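Local coordinates for PbSGBP-B lipoprotein (Prevotella bryantii B14, PDB 6D2Y) that probably binds polysaccharides at the cell surface as a lipoprotein of a polysaccharide utilization locus, and carries a bound magnesium ion, at residues M222-D227 / D452-V457; S312-M317 / T394-L399. All coordinates share one frame; numbering follows the deposited sequence.

In the fold
Both contacts lie in one antiparallel sheet of the region assigned to the xyloglucan-binding family, part of a beta-sandwich protein. Their centres are about 10 Å apart. Strand 449-458 is the partner of 222-224 in contact 1, and strand 311-318 is the partner of 393-398 in contact 2. These two partners are neighbours, joined by probable backbone hydrogen bonds such as Lys314 N to Arg455 O at 2.7 Å. Along the chain the order is 222-227, 312-317, 394-399, 452-457, so the outer pair brackets the inner one. Contact 1 joins two segments far apart in sequence beside the magnesium ion, and contact 2 extends the same sheet on the side of strand 311-318.

Contact 1: M222-D227 / D452-V457; sequences MLFDFD and DNIRVV. With MG (magnesium ion), chain B.
Two residues, Leu223 and Phe224, are set against the single Ile454 by a classic beta bulge, and Ile454 O takes both their N-H groups. A G1 bulge follows, with Asn453 and Ile454 opposite Phe224. Ile454 N donates to Phe224 O at 2.8 Å. Ile454 is the main bump. Its CD1 sits 3.9 Å from Phe224 CB and also meets Phe226 CZ, so it fills the hollow between the two aromatic side chains. Phe224 CB in turn lies over one face of the Phe226 ring, toward the rim. Leu223 reaches along the partner strand, and its CD1 rests 3.8 Å from Arg455 CA. On the face of Met222 and Arg455, the selenomethionine chain bends at chi2 and chi3. Its CE lies near Asn453 CA, though its exact position is doubtful. The guanidinium group of Arg455 leads away to a salt bridge with Glu141.

Past the strand, the chain turns to meet the magnesium ion. Asp227 N donates to Asp225 OD1, forming an Asx turn, while Asp225 OD2 bonds to Thr228 OG1. Asp225 O, Asp227 OD2, both carboxylate oxygens of Asp452 and a water bind the metal; Ser255 and Asn257 complete the site. Asp452 CG is anti to the backbone N (chi1 -177°), which carries the carboxylate to the ion. Its OD2 also lies at the edge of the Phe226 ring, in plane, 3.4 Å from CD2.

Contact 2: S312-M317 / T394-L399; sequences SLKFEM and TVTIPL
Phe315 and Val395 form the apolar centre of this antiparallel strand pair, a hydrogen-bonded pair with both side chains on the same face. Val395 CB sits over one face of the ring, displaced toward CZ, and its methyls reach past the rim. Val395 CB is 3.9 Å from the Phe315 ring centroid and 22° off the ring normal, a CH-pi contact. Phe315 CG stands between the backbone N and the carbonyl carbon (chi1 62°), and the end of the ring comes over its neighbour, with CZ nearest. Val395 CG2 turns to the selenium of Met317, 4.1 Å from SE.

Leu313 and Ile397 lie on this same face. Leu399 CD2 packs against Leu313 CB at 4.2 Å. Ile332 touches both Leu313 and Ile397, while Tyr374 touches Val395 and Ile397. This face therefore packs on strands 330-335 and 372-374 of another sheet, as expected for a beta sandwich.

Four backbone hydrogen bonds hold the strands. Val395 N donates to Phe315 O at 2.8 Å, almost straight, at 178°. Ile397 N and Leu313 O are joined nearly as directly.

The other face is more polar. Ser312 OG lies against Pro398 CA and bonds to Asn459. Lys314 runs alongside Thr396, with CE 3.1 Å from Thr396 OG1, and its NZ goes on to a salt bridge with Glu141. At the far end Thr394 OG1 donates to the anti lone pair of Glu316 OE2, at 2.5 Å. Glu316 OE1 makes a salt bridge with Arg455 NH1 and accepts a hydrogen bond from Asn453 ND2. The buried carboxylate is thus held by both its oxygens, and the nearby arginine would be expected to favour its charged form.

Contact 1: M222-D227 / D452-V457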
loop_
_atom_site.group_PDB
_atom_site.type_symbol
_atom_site.label_atom_id
_atom_site.label_comp_id
_atom_site.label_asym_id
_atom_site.label_seq_id
_atom_site.Cartn_x
_atom_site.Cartn_y
_atom_site.Cartn_z
HETATM N N MSE A 222 -5.969 -15.182 3.801
HETATM C CA MSE A 222 -7.239 -15.239 3.093
HETATM C C MSE A 222 -8.462 -15.427 4.024
HETATM O O MSE A 222 -8.523 -16.384 4.794
HETATM C CB MSE A 222 -7.169 -16.359 2.043
HETATM C CG MSE A 222 -8.320 -16.270 1.097
HETATM SE SE MSE A 222 -8.028 -14.815 -0.158
HETATM C CE MSE A 222 -9.552 -13.820 0.391
ATOM N N LEU A 223 -9.420 -14.499 3.975
ATOM C CA LEU A 223 -10.628 -14.581 4.793
ATOM C C LEU A 223 -11.886 -14.860 3.983
ATOM O O LEU A 223 -12.666 -15.753 4.339
ATOM C CB LEU A 223 -10.825 -13.295 5.611
ATOM C CG LEU A 223 -9.618 -12.801 6.415
ATOM C CD1 LEU A 223 -9.563 -11.285 6.425
ATOM C CD2 LEU A 223 -9.667 -13.345 7.830
ATOM N N PHE A 224 -12.115 -14.114 2.901
ATOM C CA PHE A 224 -13.276 -14.326 2.033
ATOM C C PHE A 224 -12.809 -14.230 0.584
ATOM O O PHE A 224 -12.566 -13.130 0.084
ATOM C CB PHE A 224 -14.380 -13.306 2.291
ATOM C CG PHE A 224 -14.813 -13.205 3.724
ATOM C CD1 PHE A 224 -14.170 -12.351 4.600
ATOM C CD2 PHE A 224 -15.899 -13.931 4.180
ATOM C CE1 PHE A 224 -14.581 -12.244 5.915
ATOM C CE2 PHE A 224 -16.318 -13.828 5.492
ATOM C CZ PHE A 224 -15.658 -12.985 6.360
ATOM N N ASP A 225 -12.685 -15.371 -0.087
ATOM C CA ASP A 225 -12.641 -15.396 -1.544
ATOM C C ASP A 225 -13.948 -15.903 -2.133
ATOM O O ASP A 225 -14.102 -15.922 -3.359
ATOM C CB ASP A 225 -11.458 -16.241 -2.040
ATOM C CG ASP A 225 -11.681 -17.733 -1.876
ATOM O OD1 ASP A 225 -12.526 -18.138 -1.051
ATOM O OD2 ASP A 225 -10.987 -18.509 -2.565
ATOM N N PHE A 226 -14.883 -16.318 -1.275
ATOM C CA PHE A 226 -16.240 -16.727 -1.633
ATOM C C PHE A 226 -16.264 -17.959 -2.526
ATOM O O PHE A 226 -17.279 -18.240 -3.168
ATOM C CB PHE A 226 -17.010 -15.571 -2.280
ATOM C CG PHE A 226 -17.034 -14.330 -1.436
ATOM C CD1 PHE A 226 -17.876 -14.243 -0.341
ATOM C CD2 PHE A 226 -16.199 -13.261 -1.719
ATOM C CE1 PHE A 226 -17.895 -13.110 0.448
ATOM C CE2 PHE A 226 -16.214 -12.125 -0.930
ATOM C CZ PHE A 226 -17.062 -12.055 0.158
ATOM N N ASP A 227 -15.169 -18.717 -2.555
ATOM C CA ASP A 227 -15.084 -19.901 -3.399
ATOM C C ASP A 227 -14.487 -21.082 -2.643
ATOM O O ASP A 227 -14.990 -22.206 -2.740
ATOM C CB ASP A 227 -14.251 -19.604 -4.649
ATOM C CG ASP A 227 -14.850 -18.501 -5.503
ATOM O OD1 ASP A 227 -16.037 -18.612 -5.875
ATOM O OD2 ASP A 227 -14.132 -17.522 -5.803
ATOM N N ASP A 452 -14.014 -8.992 -3.789
ATOM C CA ASP A 452 -13.560 -10.366 -3.664
ATOM C C ASP A 452 -12.161 -10.352 -3.061
ATOM O O ASP A 452 -11.464 -9.335 -3.082
ATOM C CB ASP A 452 -13.605 -11.086 -5.024
ATOM C CG ASP A 452 -13.216 -12.548 -4.928
ATOM O OD1 ASP A 452 -12.524 -13.046 -5.840
ATOM O OD2 ASP A 452 -13.595 -13.194 -3.931
ATOM N N ASN A 453 -11.775 -11.485 -2.479
ATOM C CA ASN A 453 -10.430 -11.682 -1.946
ATOM C C ASN A 453 -10.131 -10.758 -0.761
ATOM O O ASN A 453 -9.079 -10.120 -0.690
ATOM C CB ASN A 453 -9.371 -11.544 -3.039
ATOM C CG ASN A 453 -9.599 -12.512 -4.195
ATOM O OD1 ASN A 453 -10.015 -13.656 -3.991
ATOM N ND2 ASN A 453 -9.303 -12.067 -5.409
ATOM N N ILE A 454 -11.052 -10.733 0.200
ATOM C CA ILE A 454 -10.813 -10.044 1.463
ATOM C C ILE A 454 -9.790 -10.841 2.262
ATOM O O ILE A 454 -10.028 -11.999 2.618
ATOM C CB ILE A 454 -12.120 -9.875 2.248
ATOM C CG1 ILE A 454 -13.200 -9.231 1.374
ATOM C CG2 ILE A 454 -11.879 -9.060 3.512
ATOM C CD1 ILE A 454 -14.601 -9.383 1.937
ATOM N N ARG A 455 -8.648 -10.221 2.558
ATOM C CA ARG A 455 -7.550 -10.906 3.227
ATOM C C ARG A 455 -6.815 -9.927 4.133
ATOM O O ARG A 455 -6.968 -8.708 4.022
ATOM C CB ARG A 455 -6.575 -11.520 2.212
ATOM C CG ARG A 455 -5.960 -10.502 1.253
ATOM C CD ARG A 455 -5.180 -11.177 0.132
ATOM N NE ARG A 455 -4.570 -10.214 -0.784
ATOM C CZ ARG A 455 -5.155 -9.750 -1.885
ATOM N NH1 ARG A 455 -6.373 -10.153 -2.217
ATOM N NH2 ARG A 455 -4.523 -8.879 -2.658
ATOM N N VAL A 456 -6.009 -10.473 5.044
ATOM C CA VAL A 456 -5.121 -9.681 5.890
ATOM C C VAL A 456 -3.690 -10.137 5.640
ATOM O O VAL A 456 -3.394 -11.337 5.681
ATOM C CB VAL A 456 -5.496 -9.773 7.384
ATOM C CG1 VAL A 456 -5.468 -11.210 7.886
ATOM C CG2 VAL A 456 -4.566 -8.896 8.213
ATOM N N VAL A 457 -2.807 -9.175 5.380
ATOM C CA VAL A 457 -1.478 -9.462 4.837
ATOM C C VAL A 457 -0.455 -8.591 5.530
ATOM O O VAL A 457 -0.753 -7.463 5.963
ATOM C CB VAL A 457 -1.437 -9.215 3.310
ATOM C CG1 VAL A 457 -1.507 -7.725 2.996
ATOM C CG2 VAL A 457 -0.237 -9.870 2.639
HETATM MG MG MG B . -13.707 -15.122 -5.600
HETATM O O HOH W 1 -11.723 -15.405 -5.378
#

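Contact 2: S312-M317 / T394-L399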
loop_
_atom_site.group_PDB
_atom_site.type_symbol
_atom_site.label_atom_id
_atom_site.label_comp_id
_atom_site.label_asym_id
_atom_site.label_seq_id
_atom_site.Cartn_x
_atom_site.Cartn_y
_atom_site.Cartn_z
ATOM N N SER A 312 -2.178 -5.426 7.110
ATOM C CA SER A 312 -3.143 -4.625 6.374
ATOM C C SER A 312 -4.267 -5.511 5.864
ATOM O O SER A 312 -4.058 -6.683 5.538
ATOM C CB SER A 312 -2.489 -3.898 5.188
ATOM O OG SER A 312 -1.487 -2.997 5.625
ATOM N N LEU A 313 -5.464 -4.935 5.797
ATOM C CA LEU A 313 -6.596 -5.573 5.142
ATOM C C LEU A 313 -6.556 -5.244 3.655
ATOM O O LEU A 313 -6.399 -4.079 3.274
ATOM C CB LEU A 313 -7.914 -5.103 5.760
ATOM C CG LEU A 313 -9.205 -5.699 5.196
ATOM C CD1 LEU A 313 -9.515 -7.052 5.827
ATOM C CD2 LEU A 313 -10.357 -4.730 5.397
ATOM N N LYS A 314 -6.683 -6.273 2.817
ATOM C CA LYS A 314 -6.634 -6.115 1.371
ATOM C C LYS A 314 -7.809 -6.840 0.735
ATOM O O LYS A 314 -8.325 -7.818 1.281
ATOM C CB LYS A 314 -5.324 -6.657 0.779
ATOM C CG LYS A 314 -4.170 -5.672 0.765
ATOM C CD LYS A 314 -2.986 -6.259 0.015
ATOM C CE LYS A 314 -1.799 -5.319 0.017
ATOM N NZ LYS A 314 -0.593 -5.960 -0.570
ATOM N N PHE A 315 -8.220 -6.346 -0.432
ATOM C CA PHE A 315 -9.281 -6.953 -1.223
ATOM C C PHE A 315 -9.244 -6.346 -2.618
ATOM O O PHE A 315 -8.724 -5.245 -2.818
ATOM C CB PHE A 315 -10.663 -6.754 -0.582
ATOM C CG PHE A 315 -11.084 -5.313 -0.453
ATOM C CD1 PHE A 315 -10.767 -4.582 0.682
ATOM C CD2 PHE A 315 -11.815 -4.695 -1.460
ATOM C CE1 PHE A 315 -11.160 -3.258 0.806
ATOM C CE2 PHE A 315 -12.208 -3.374 -1.342
ATOM C CZ PHE A 315 -11.881 -2.656 -0.207
ATOM N N GLU A 316 -9.798 -7.080 -3.577
ATOM C CA GLU A 316 -9.984 -6.578 -4.930
ATOM C C GLU A 316 -11.407 -6.058 -5.089
ATOM O O GLU A 316 -12.355 -6.606 -4.521
ATOM C CB GLU A 316 -9.698 -7.664 -5.970
ATOM C CG GLU A 316 -8.234 -7.769 -6.378
ATOM C CD GLU A 316 -7.375 -8.433 -5.316
ATOM O OE1 GLU A 316 -7.809 -9.457 -4.754
ATOM O OE2 GLU A 316 -6.262 -7.935 -5.045
HETATM N N MSE A 317 -11.547 -4.990 -5.867
HETATM C CA MSE A 317 -12.805 -4.253 -5.932
HETATM C C MSE A 317 -13.132 -3.784 -7.348
HETATM O O MSE A 317 -12.258 -3.312 -8.078
HETATM C CB MSE A 317 -12.742 -3.058 -4.974
HETATM C CG MSE A 317 -13.958 -2.140 -4.938
HETATM SE SE MSE A 317 -13.516 -0.627 -3.791
HETATM C CE MSE A 317 -15.232 0.223 -3.563
ATOM N N THR A 394 -6.832 -3.587 -6.539
ATOM C CA THR A 394 -6.530 -4.024 -5.183
ATOM C C THR A 394 -6.512 -2.830 -4.239
ATOM O O THR A 394 -5.809 -1.845 -4.486
ATOM C CB THR A 394 -5.191 -4.760 -5.132
ATOM O OG1 THR A 394 -5.210 -5.854 -6.061
ATOM C CG2 THR A 394 -4.911 -5.277 -3.723
ATOM N N VAL A 395 -7.284 -2.924 -3.160
ATOM C CA VAL A 395 -7.385 -1.875 -2.154
ATOM C C VAL A 395 -6.656 -2.341 -0.902
ATOM O O VAL A 395 -6.871 -3.466 -0.433
ATOM C CB VAL A 395 -8.853 -1.537 -1.849
ATOM C CG1 VAL A 395 -8.950 -0.564 -0.683
ATOM C CG2 VAL A 395 -9.529 -0.970 -3.087
ATOM N N THR A 396 -5.797 -1.480 -0.363
ATOM C CA THR A 396 -5.022 -1.782 0.833
ATOM C C THR A 396 -5.425 -0.818 1.938
ATOM O O THR A 396 -5.325 0.402 1.770
ATOM C CB THR A 396 -3.518 -1.679 0.567
ATOM O OG1 THR A 396 -3.162 -2.539 -0.522
ATOM C CG2 THR A 396 -2.733 -2.083 1.810
ATOM N N ILE A 397 -5.875 -1.364 3.062
ATOM C CA ILE A 397 -6.233 -0.559 4.225
ATOM C C ILE A 397 -5.504 -1.118 5.440
ATOM O O ILE A 397 -5.907 -2.159 5.981
ATOM C CB ILE A 397 -7.754 -0.538 4.445
ATOM C CG1 ILE A 397 -8.449 0.081 3.232
ATOM C CG2 ILE A 397 -8.094 0.230 5.710
ATOM C CD1 ILE A 397 -9.859 0.526 3.501
ATOM N N PRO A 398 -4.434 -0.472 5.899
ATOM C CA PRO A 398 -3.682 -1.014 7.036
ATOM C C PRO A 398 -4.519 -1.027 8.305
ATOM O O PRO A 398 -5.276 -0.094 8.583
ATOM C CB PRO A 398 -2.488 -0.060 7.161
ATOM C CG PRO A 398 -2.930 1.197 6.490
ATOM C CD PRO A 398 -3.849 0.777 5.385
ATOM N N LEU A 399 -4.377 -2.109 9.075
ATOM C CA LEU A 399 -5.113 -2.231 10.328
ATOM C C LEU A 399 -4.799 -1.092 11.286
ATOM O O LEU A 399 -5.620 -0.787 12.160
ATOM C CB LEU A 399 -4.810 -3.577 10.989
ATOM C CG LEU A 399 -5.242 -4.813 10.201
ATOM C CD1 LEU A 399 -5.059 -6.075 11.033
ATOM C CD2 LEU A 399 -6.684 -4.677 9.741
#